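Local structure of CAMP factor (Mobiluncus curtisii, 6JLC) at residues A[30-38]-A[152-160]; A[44-55]-A[71-81]. The protein is a bacterial toxin of the CAMP factor family, which probably forms pores in host membranes and takes part in the co-haemolytic CAMP reaction. All blocks are in the same frame, centred on the assembly; numbering follows the deposited sequence.

Contact 1 of 2, residues A[30-38]-A[152-160]; sequences SEEPKADWS and IYVKDLLNK
Asp36 OD2 takes the hydroxyl proton of Tyr153, with OH and OD2 2.6 Å apart. The hydroxyl meets the anti side of the carboxylate, 15° out of its plane. Gln97 NE2 is a second donor to the same oxygen, so two groups grip it. The Tyr153 and Trp37 side chains slide past each other in opposite directions. Tyr153 CE1 lies over one face of the indole, 3.4 Å from Trp37 CH2, and the ring planes are inclined at 45°. Ala35 CB sits on an indole face near its rim and also touches Tyr153 CE1. Trp37 has CG between its backbone N and carbonyl carbon (chi1 56°), which folds the indole back beside Ala35.

Glu32 OE2 lies 2.7 Å from Asp156 OD2, and the two carboxylate planes are nearly perpendicular. One of the two acids probably holds a proton. Arg93 makes a weak, long ion pair with Glu32 OE2. Two waters bridge the segments. One donates to the backbone oxygens Glu31 O and Asp156 O; the other links Lys34 N to the carboxylate oxygen Asp156 OD1. At the exposed end, Lys160 CE packs on Glu31 CG at 3.6 Å. The salt bridge from Lys160 NZ to Glu31 OE1 is long, at 3.7 Å.

His100 stacks on Tyr153, and helix 68-91 packs against Trp37. The Glu32-Ala35 type I turn follows helix 8-31. The arrangement is an interhelical connection docked on the first turns of helix 152-173, where the N-terminal helices of this all-helical chain, the C-terminal part of the full CAMP factor, meet its last helices.

Contact 2 of 2, residues A[44-55]-A[71-81]; sequences LFATATELTQSL and IMARTHLIVEI
Leu51 is a knob in a hole formed by Ile71, Arg74, Thr75 and Ile78. Its CG stands anti to the backbone N, and the two methyls divide the hole. CD1 slides past Ile71, 3.8 Å from its CG2. CD2 meets Ile78 CD1 tip to tip at 3.7 Å. Ile78 is extended (chi2 -173°), which carries CD1 on to the CA and CB of Ala48.

Ile71 is bent instead (chi2 -78°). Its CD1 comes within 3.6 Å of Ser54 OG, while its CG2 lies 3.6 Å from Leu55 CD2. At the other end Leu44 spreads its methyls: CD1 meets Ile78 CG1, and CD2 meets Ile81 CG2. Thr75 OG1 donates to Ile71 O at 2.9 Å. That bond satisfies a buried hydroxyl within its own helix and holds it beside Leu51 and Leu55. Arg74 offers CB to Leu51, then runs away to the carbonyls of Val114 and Asn116.

The helix segments cross at -138°, with axes 10.7 Å apart. Helix 8-31 covers Leu44, Ala48 and Leu55. Helix 97-114 packs on Leu44 and Ile78, and helix 121-139 lies against Arg74 and Leu77.

Contact 2 is a buried apolar seam between two regular helices, 41-59 and 68-91. Contact 1 is partly buried and more polar: a tyrosine-aspartate hydrogen bond and bridging waters join a connection to a helix, beside two close carboxylates, and its outer end is exposed. Yet contact 1 lies deeper, its centre about 8 Å from that of the chain, against about 18 Å for contact 2. The two do not touch, and their centres are about 25 Å apart. Helix 68-91 links them, packing on helix 41-59 in contact 2 and, near its C-terminal end, on Glu32 and Trp37 of contact 1. Contact 2 joins successive helices; the segments of contact 1 are 114 residues apart.

Contact 1 of 2, residues A[30-38]-A[152-160]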
loop_
_atom_site.group_PDB
_atom_site.type_symbol
_atom_site.label_atom_id
_atom_site.label_comp_id
_atom_site.label_asym_id
_atom_site.label_seq_id
_atom_site.Cartn_x
_atom_site.Cartn_y
_atom_site.Cartn_z
ATOM N N SER A 30 -5.913 -1.203 -0.128
ATOM C CA SER A 30 -7.073 -0.722 0.614
ATOM C C SER A 30 -6.856 0.700 1.123
ATOM O O SER A 30 -7.776 1.524 1.097
ATOM C CB SER A 30 -7.355 -1.678 1.773
ATOM O OG SER A 30 -8.030 -1.027 2.828
ATOM N N GLU A 31 -5.643 1.009 1.579
ATOM C CA GLU A 31 -5.385 2.327 2.150
ATOM C C GLU A 31 -5.045 3.373 1.095
ATOM O O GLU A 31 -5.252 4.572 1.328
ATOM C CB GLU A 31 -4.251 2.240 3.170
ATOM C CG GLU A 31 -4.663 1.666 4.505
ATOM C CD GLU A 31 -3.482 1.105 5.263
ATOM O OE1 GLU A 31 -2.362 1.133 4.707
ATOM O OE2 GLU A 31 -3.667 0.653 6.414
ATOM N N GLU A 32 -4.505 2.966 -0.058
ATOM C CA GLU A 32 -4.044 3.914 -1.068
ATOM C C GLU A 32 -4.515 3.468 -2.454
ATOM O O GLU A 32 -3.708 3.212 -3.343
ATOM C CB GLU A 32 -2.518 4.047 -1.011
ATOM C CG GLU A 32 -1.983 4.289 0.418
ATOM C CD GLU A 32 -0.784 5.223 0.475
ATOM O OE1 GLU A 32 0.281 4.805 0.980
ATOM O OE2 GLU A 32 -0.904 6.379 0.013
ATOM N N PRO A 33 -5.838 3.405 -2.663
ATOM C CA PRO A 33 -6.352 2.777 -3.904
ATOM C C PRO A 33 -5.955 3.490 -5.183
ATOM O O PRO A 33 -5.896 2.852 -6.243
ATOM C CB PRO A 33 -7.876 2.814 -3.703
ATOM C CG PRO A 33 -8.103 3.942 -2.739
ATOM C CD PRO A 33 -6.927 3.899 -1.800
ATOM N N LYS A 34 -5.707 4.795 -5.129
ATOM C CA LYS A 34 -5.333 5.558 -6.309
ATOM C C LYS A 34 -3.821 5.658 -6.486
ATOM O O LYS A 34 -3.361 6.433 -7.331
ATOM C CB LYS A 34 -5.956 6.956 -6.244
ATOM C CG LYS A 34 -7.487 6.979 -6.335
ATOM C CD LYS A 34 -8.014 8.400 -6.115
ATOM C CE LYS A 34 -9.507 8.510 -6.394
ATOM N NZ LYS A 34 -10.006 9.897 -6.142
ATOM N N ALA A 35 -3.041 4.896 -5.714
ATOM C CA ALA A 35 -1.588 4.965 -5.825
ATOM C C ALA A 35 -1.134 4.616 -7.234
ATOM O O ALA A 35 -1.736 3.786 -7.917
ATOM C CB ALA A 35 -0.925 4.039 -4.811
ATOM N N ASP A 36 -0.059 5.278 -7.673
ATOM C CA ASP A 36 0.496 5.003 -8.994
ATOM C C ASP A 36 0.947 3.549 -9.124
ATOM O O ASP A 36 0.839 2.954 -10.204
ATOM C CB ASP A 36 1.661 5.963 -9.269
ATOM C CG ASP A 36 1.227 7.425 -9.276
ATOM O OD1 ASP A 36 0.742 7.891 -10.330
ATOM O OD2 ASP A 36 1.355 8.103 -8.227
ATOM N N TRP A 37 1.432 2.953 -8.031
ATOM C CA TRP A 37 1.926 1.582 -8.082
ATOM C C TRP A 37 0.818 0.539 -8.236
ATOM O O TRP A 37 1.116 -0.608 -8.586
ATOM C CB TRP A 37 2.754 1.281 -6.828
ATOM C CG TRP A 37 2.037 1.500 -5.520
ATOM C CD1 TRP A 37 0.911 0.854 -5.074
ATOM C CD2 TRP A 37 2.405 2.424 -4.480
ATOM N NE1 TRP A 37 0.559 1.323 -3.828
ATOM C CE2 TRP A 37 1.458 2.283 -3.439
ATOM C CE3 TRP A 37 3.440 3.360 -4.329
ATOM C CZ2 TRP A 37 1.510 3.048 -2.267
ATOM C CZ3 TRP A 37 3.496 4.113 -3.157
ATOM C CH2 TRP A 37 2.538 3.949 -2.142
ATOM N N SER A 38 -0.447 0.895 -8.000
ATOM C CA SER A 38 -1.515 -0.097 -7.940
ATOM C C SER A 38 -2.236 -0.292 -9.270
ATOM O O SER A 38 -3.230 -1.034 -9.321
ATOM C CB SER A 38 -2.526 0.286 -6.851
ATOM O OG SER A 38 -3.153 1.512 -7.162
ATOM N N ILE A 152 -1.587 12.116 -3.671
ATOM C CA ILE A 152 -2.568 11.169 -3.145
ATOM C C ILE A 152 -2.027 10.460 -1.907
ATOM O O ILE A 152 -2.801 10.010 -1.055
ATOM C CB ILE A 152 -2.977 10.158 -4.227
ATOM C CG1 ILE A 152 -1.793 9.262 -4.516
ATOM C CG2 ILE A 152 -3.440 10.861 -5.487
ATOM C CD1 ILE A 152 -2.189 7.889 -4.609
ATOM N N TYR A 153 -0.700 10.355 -1.774
ATOM C CA TYR A 153 -0.125 9.709 -0.594
ATOM C C TYR A 153 -0.355 10.546 0.661
ATOM O O TYR A 153 -0.671 10.001 1.722
ATOM C CB TYR A 153 1.363 9.432 -0.830
ATOM C CG TYR A 153 1.509 8.758 -2.171
ATOM C CD1 TYR A 153 1.306 7.390 -2.293
ATOM C CD2 TYR A 153 1.743 9.500 -3.324
ATOM C CE1 TYR A 153 1.380 6.770 -3.533
ATOM C CE2 TYR A 153 1.812 8.890 -4.564
ATOM C CZ TYR A 153 1.636 7.524 -4.659
ATOM O OH TYR A 153 1.717 6.911 -5.894
ATOM N N VAL A 154 -0.231 11.870 0.548
ATOM C CA VAL A 154 -0.543 12.752 1.675
ATOM C C VAL A 154 -2.044 12.746 1.951
ATOM O O VAL A 154 -2.478 12.696 3.108
ATOM C CB VAL A 154 -0.017 14.176 1.396
ATOM C CG1 VAL A 154 -0.521 15.165 2.462
ATOM C CG2 VAL A 154 1.501 14.185 1.371
ATOM N N LYS A 155 -2.855 12.827 0.892
ATOM C CA LYS A 155 -4.308 12.726 1.033
ATOM C C LYS A 155 -4.721 11.419 1.696
ATOM O O LYS A 155 -5.703 11.389 2.450
ATOM C CB LYS A 155 -4.977 12.847 -0.339
ATOM C CG LYS A 155 -5.156 14.281 -0.834
ATOM C CD LYS A 155 -6.150 15.041 0.035
ATOM C CE LYS A 155 -6.383 16.471 -0.458
ATOM N NZ LYS A 155 -7.224 16.468 -1.687
ATOM N N ASP A 156 -3.996 10.326 1.428
ATOM C CA ASP A 156 -4.325 9.063 2.081
ATOM C C ASP A 156 -4.037 9.110 3.577
ATOM O O ASP A 156 -4.759 8.484 4.358
ATOM C CB ASP A 156 -3.577 7.909 1.408
ATOM C CG ASP A 156 -4.093 7.622 -0.016
ATOM O OD1 ASP A 156 -5.262 7.951 -0.309
ATOM O OD2 ASP A 156 -3.332 7.076 -0.848
ATOM N N LEU A 157 -3.002 9.846 4.002
ATOM C CA LEU A 157 -2.762 10.024 5.436
ATOM C C LEU A 157 -3.909 10.790 6.097
ATOM O O LEU A 157 -4.334 10.460 7.212
ATOM C CB LEU A 157 -1.432 10.750 5.655
ATOM C CG LEU A 157 -0.934 10.855 7.101
ATOM C CD1 LEU A 157 -0.645 9.480 7.679
ATOM C CD2 LEU A 157 0.303 11.750 7.190
ATOM N N LEU A 158 -4.465 11.770 5.416
ATOM C CA LEU A 158 -5.594 12.526 5.917
ATOM C C LEU A 158 -6.828 11.618 5.982
ATOM O O LEU A 158 -7.557 11.620 6.921
ATOM C CB LEU A 158 -5.870 13.716 5.047
ATOM C CG LEU A 158 -7.129 14.488 5.324
ATOM C CD1 LEU A 158 -7.261 14.846 6.779
ATOM C CD2 LEU A 158 -7.264 15.688 4.451
ATOM N N ASN A 159 -7.011 10.826 4.953
ATOM C CA ASN A 159 -8.129 9.906 4.918
ATOM C C ASN A 159 -8.040 8.908 6.033
ATOM O O ASN A 159 -9.004 8.579 6.631
ATOM C CB ASN A 159 -8.265 9.222 3.576
ATOM C CG ASN A 159 -9.690 8.819 3.279
ATOM O OD1 ASN A 159 -9.954 7.866 2.597
ATOM N ND2 ASN A 159 -10.587 9.553 3.805
ATOM N N LYS A 160 -6.842 8.431 6.303
ATOM C CA LYS A 160 -6.658 7.513 7.424
ATOM C C LYS A 160 -7.054 8.162 8.746
ATOM O O LYS A 160 -7.707 7.529 9.587
ATOM C CB LYS A 160 -5.207 7.030 7.474
ATOM C CG LYS A 160 -5.031 5.698 8.196
ATOM C CD LYS A 160 -3.710 5.025 7.835
ATOM C CE LYS A 160 -3.713 4.535 6.389
ATOM N NZ LYS A 160 -2.379 4.683 5.744
HETATM O O HOH W 1 -5.489 5.829 3.792
HETATM O O HOH W 2 -0.250 3.263 3.780
HETATM O O HOH W 3 -5.689 6.623 -2.929
#

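Contact 2 of 2, residues A[44-55]-A[71-81]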
loop_
_atom_site.group_PDB
_atom_site.type_symbol
_atom_site.label_atom_id
_atom_site.label_comp_id
_atom_site.label_asym_id
_atom_site.label_seq_id
_atom_site.Cartn_x
_atom_site.Cartn_y
_atom_site.Cartn_z
ATOM N N LEU A 44 -1.385 -8.732 -11.029
ATOM C CA LEU A 44 -0.434 -9.285 -10.064
ATOM C C LEU A 44 -1.073 -10.379 -9.216
ATOM O O LEU A 44 -0.483 -11.452 -9.013
ATOM C CB LEU A 44 0.099 -8.162 -9.173
ATOM C CG LEU A 44 1.093 -8.577 -8.087
ATOM C CD1 LEU A 44 2.248 -9.398 -8.663
ATOM C CD2 LEU A 44 1.614 -7.333 -7.346
ATOM N N PHE A 45 -2.273 -10.116 -8.683
ATOM C CA PHE A 45 -2.915 -11.094 -7.806
ATOM C C PHE A 45 -3.309 -12.351 -8.573
ATOM O O PHE A 45 -3.192 -13.469 -8.054
ATOM C CB PHE A 45 -4.141 -10.475 -7.117
ATOM C CG PHE A 45 -3.816 -9.302 -6.204
ATOM C CD1 PHE A 45 -2.638 -9.271 -5.466
ATOM C CD2 PHE A 45 -4.705 -8.239 -6.073
ATOM C CE1 PHE A 45 -2.342 -8.193 -4.627
ATOM C CE2 PHE A 45 -4.424 -7.167 -5.238
ATOM C CZ PHE A 45 -3.244 -7.140 -4.510
ATOM N N ALA A 46 -3.778 -12.189 -9.812
ATOM C CA ALA A 46 -4.102 -13.354 -10.623
ATOM C C ALA A 46 -2.853 -14.177 -10.914
ATOM O O ALA A 46 -2.897 -15.412 -10.884
ATOM C CB ALA A 46 -4.777 -12.917 -11.929
ATOM N N THR A 47 -1.730 -13.510 -11.207
ATOM C CA THR A 47 -0.482 -14.228 -11.441
ATOM C C THR A 47 -0.034 -14.957 -10.182
ATOM O O THR A 47 0.460 -16.088 -10.247
ATOM C CB THR A 47 0.603 -13.255 -11.909
ATOM O OG1 THR A 47 0.179 -12.629 -13.119
ATOM C CG2 THR A 47 1.907 -13.980 -12.175
ATOM N N ALA A 48 -0.197 -14.316 -9.024
ATOM C CA ALA A 48 0.203 -14.943 -7.770
ATOM C C ALA A 48 -0.572 -16.231 -7.542
ATOM O O ALA A 48 -0.018 -17.240 -7.083
ATOM C CB ALA A 48 -0.024 -13.966 -6.615
ATOM N N THR A 49 -1.858 -16.217 -7.896
ATOM C CA THR A 49 -2.676 -17.414 -7.789
ATOM C C THR A 49 -2.186 -18.515 -8.717
ATOM O O THR A 49 -2.102 -19.681 -8.315
ATOM C CB THR A 49 -4.129 -17.047 -8.083
ATOM O OG1 THR A 49 -4.560 -16.099 -7.099
ATOM C CG2 THR A 49 -5.005 -18.279 -8.003
ATOM N N GLU A 50 -1.862 -18.171 -9.964
ATOM C CA GLU A 50 -1.333 -19.178 -10.876
ATOM C C GLU A 50 -0.019 -19.738 -10.355
ATOM O O GLU A 50 0.245 -20.940 -10.474
ATOM C CB GLU A 50 -1.142 -18.572 -12.273
ATOM C CG GLU A 50 -2.450 -18.213 -12.928
ATOM C CD GLU A 50 -2.285 -17.541 -14.282
ATOM O OE1 GLU A 50 -1.136 -17.263 -14.702
ATOM O OE2 GLU A 50 -3.325 -17.283 -14.919
ATOM N N LEU A 51 0.823 -18.872 -9.787
ATOM C CA LEU A 51 2.124 -19.313 -9.300
ATOM C C LEU A 51 1.973 -20.271 -8.113
ATOM O O LEU A 51 2.621 -21.326 -8.069
ATOM C CB LEU A 51 2.963 -18.085 -8.930
ATOM C CG LEU A 51 4.443 -18.232 -8.611
ATOM C CD1 LEU A 51 5.136 -18.945 -9.746
ATOM C CD2 LEU A 51 5.052 -16.849 -8.390
ATOM N N THR A 52 1.093 -19.953 -7.166
ATOM C CA THR A 52 0.959 -20.847 -6.020
ATOM C C THR A 52 0.273 -22.148 -6.415
ATOM O O THR A 52 0.559 -23.196 -5.829
ATOM C CB THR A 52 0.217 -20.150 -4.873
ATOM O OG1 THR A 52 -1.062 -19.716 -5.318
ATOM C CG2 THR A 52 1.004 -18.930 -4.369
ATOM N N GLN A 53 -0.602 -22.117 -7.424
ATOM C CA GLN A 53 -1.201 -23.356 -7.918
ATOM C C GLN A 53 -0.146 -24.257 -8.549
ATOM O O GLN A 53 -0.171 -25.481 -8.365
ATOM C CB GLN A 53 -2.313 -23.045 -8.926
ATOM C CG GLN A 53 -3.657 -22.712 -8.272
ATOM C CD GLN A 53 -4.606 -21.943 -9.187
ATOM O OE1 GLN A 53 -4.267 -21.603 -10.327
ATOM N NE2 GLN A 53 -5.805 -21.662 -8.682
ATOM N N SER A 54 0.784 -23.671 -9.303
ATOM C CA SER A 54 1.870 -24.462 -9.866
ATOM C C SER A 54 2.780 -24.991 -8.766
ATOM O O SER A 54 3.257 -26.133 -8.838
ATOM C CB SER A 54 2.674 -23.629 -10.859
ATOM O OG SER A 54 3.676 -24.425 -11.458
ATOM N N LEU A 55 3.045 -24.168 -7.751
ATOM C CA LEU A 55 3.853 -24.632 -6.624
ATOM C C LEU A 55 3.123 -25.698 -5.821
ATOM O O LEU A 55 3.749 -26.635 -5.307
ATOM C CB LEU A 55 4.220 -23.455 -5.727
ATOM C CG LEU A 55 5.301 -22.515 -6.284
ATOM C CD1 LEU A 55 5.200 -21.161 -5.608
ATOM C CD2 LEU A 55 6.672 -23.103 -6.097
ATOM N N ILE A 71 10.108 -20.615 -11.984
ATOM C CA ILE A 71 9.082 -20.478 -10.951
ATOM C C ILE A 71 9.637 -19.724 -9.747
ATOM O O ILE A 71 8.943 -18.900 -9.135
ATOM C CB ILE A 71 8.524 -21.864 -10.558
ATOM C CG1 ILE A 71 7.705 -22.478 -11.707
ATOM C CG2 ILE A 71 7.630 -21.768 -9.335
ATOM C CD1 ILE A 71 6.278 -21.903 -11.863
ATOM N N MET A 72 10.896 -19.983 -9.388
ATOM C CA MET A 72 11.472 -19.319 -8.224
ATOM C C MET A 72 11.827 -17.865 -8.531
ATOM O O MET A 72 11.750 -17.010 -7.643
ATOM C CB MET A 72 12.706 -20.082 -7.727
ATOM C CG MET A 72 12.393 -21.375 -6.998
ATOM S SD MET A 72 11.108 -21.181 -5.732
ATOM C CE MET A 72 11.844 -19.954 -4.655
ATOM N N ALA A 73 12.238 -17.569 -9.768
ATOM C CA ALA A 73 12.453 -16.173 -10.144
ATOM C C ALA A 73 11.143 -15.385 -10.085
ATOM O O ALA A 73 11.117 -14.250 -9.592
ATOM C CB ALA A 73 13.091 -16.088 -11.540
ATOM N N ARG A 74 10.036 -15.974 -10.564
ATOM C CA ARG A 74 8.743 -15.300 -10.430
ATOM C C ARG A 74 8.375 -15.114 -8.962
ATOM O O ARG A 74 7.840 -14.068 -8.570
ATOM C CB ARG A 74 7.635 -16.072 -11.158
ATOM C CG ARG A 74 7.733 -16.069 -12.693
ATOM C CD ARG A 74 6.431 -16.562 -13.379
ATOM N NE ARG A 74 6.631 -17.077 -14.756
ATOM C CZ ARG A 74 6.463 -16.374 -15.871
ATOM N NH1 ARG A 74 6.116 -15.098 -15.820
ATOM N NH2 ARG A 74 6.656 -16.940 -17.054
ATOM N N THR A 75 8.653 -16.133 -8.136
ATOM C CA THR A 75 8.380 -16.048 -6.703
ATOM C C THR A 75 9.164 -14.906 -6.074
ATOM O O THR A 75 8.601 -14.070 -5.357
ATOM C CB THR A 75 8.726 -17.379 -6.023
ATOM O OG1 THR A 75 7.849 -18.408 -6.508
ATOM C CG2 THR A 75 8.592 -17.274 -4.517
ATOM N N HIS A 76 10.475 -14.856 -6.330
ATOM C CA HIS A 76 11.290 -13.778 -5.780
ATOM C C HIS A 76 10.801 -12.412 -6.240
ATOM O O HIS A 76 10.843 -11.448 -5.469
ATOM C CB HIS A 76 12.759 -13.972 -6.149
ATOM C CG HIS A 76 13.336 -15.230 -5.585
ATOM N ND1 HIS A 76 14.201 -16.043 -6.291
ATOM C CD2 HIS A 76 13.128 -15.847 -4.398
ATOM C CE1 HIS A 76 14.525 -17.085 -5.547
ATOM N NE2 HIS A 76 13.880 -16.995 -4.395
ATOM N N LEU A 77 10.328 -12.304 -7.486
ATOM C CA LEU A 77 9.886 -10.995 -7.969
ATOM C C LEU A 77 8.584 -10.553 -7.292
ATOM O O LEU A 77 8.434 -9.381 -6.923
ATOM C CB LEU A 77 9.739 -11.011 -9.493
ATOM C CG LEU A 77 9.315 -9.692 -10.170
ATOM C CD1 LEU A 77 10.202 -8.509 -9.768
ATOM C CD2 LEU A 77 9.368 -9.873 -11.693
ATOM N N ILE A 78 7.630 -11.473 -7.110
ATOM C CA ILE A 78 6.419 -11.103 -6.380
ATOM C C ILE A 78 6.767 -10.649 -4.968
ATOM O O ILE A 78 6.244 -9.637 -4.483
ATOM C CB ILE A 78 5.406 -12.263 -6.387
ATOM C CG1 ILE A 78 4.876 -12.433 -7.816
ATOM C CG2 ILE A 78 4.247 -11.961 -5.443
ATOM C CD1 ILE A 78 3.747 -13.410 -7.969
ATOM N N VAL A 79 7.684 -11.359 -4.299
ATOM C CA VAL A 79 8.086 -10.953 -2.953
ATOM C C VAL A 79 8.698 -9.562 -2.986
ATOM O O VAL A 79 8.414 -8.716 -2.130
ATOM C CB VAL A 79 9.051 -11.993 -2.352
ATOM C CG1 VAL A 79 9.750 -11.446 -1.110
ATOM C CG2 VAL A 79 8.289 -13.286 -2.056
ATOM N N GLU A 80 9.527 -9.296 -3.999
ATOM C CA GLU A 80 10.187 -8.002 -4.113
ATOM C C GLU A 80 9.187 -6.889 -4.369
ATOM O O GLU A 80 9.358 -5.771 -3.866
ATOM C CB GLU A 80 11.216 -8.034 -5.243
ATOM C CG GLU A 80 12.221 -6.881 -5.161
ATOM C CD GLU A 80 13.162 -7.054 -3.979
ATOM O OE1 GLU A 80 13.423 -8.219 -3.611
ATOM O OE2 GLU A 80 13.647 -6.040 -3.432
ATOM N N ILE A 81 8.174 -7.155 -5.196
ATOM C CA ILE A 81 7.136 -6.155 -5.419
ATOM C C ILE A 81 6.459 -5.816 -4.099
ATOM O O ILE A 81 6.247 -4.642 -3.766
ATOM C CB ILE A 81 6.121 -6.657 -6.458
ATOM C CG1 ILE A 81 6.774 -6.767 -7.850
ATOM C CG2 ILE A 81 4.922 -5.717 -6.514
ATOM C CD1 ILE A 81 5.940 -7.559 -8.814
#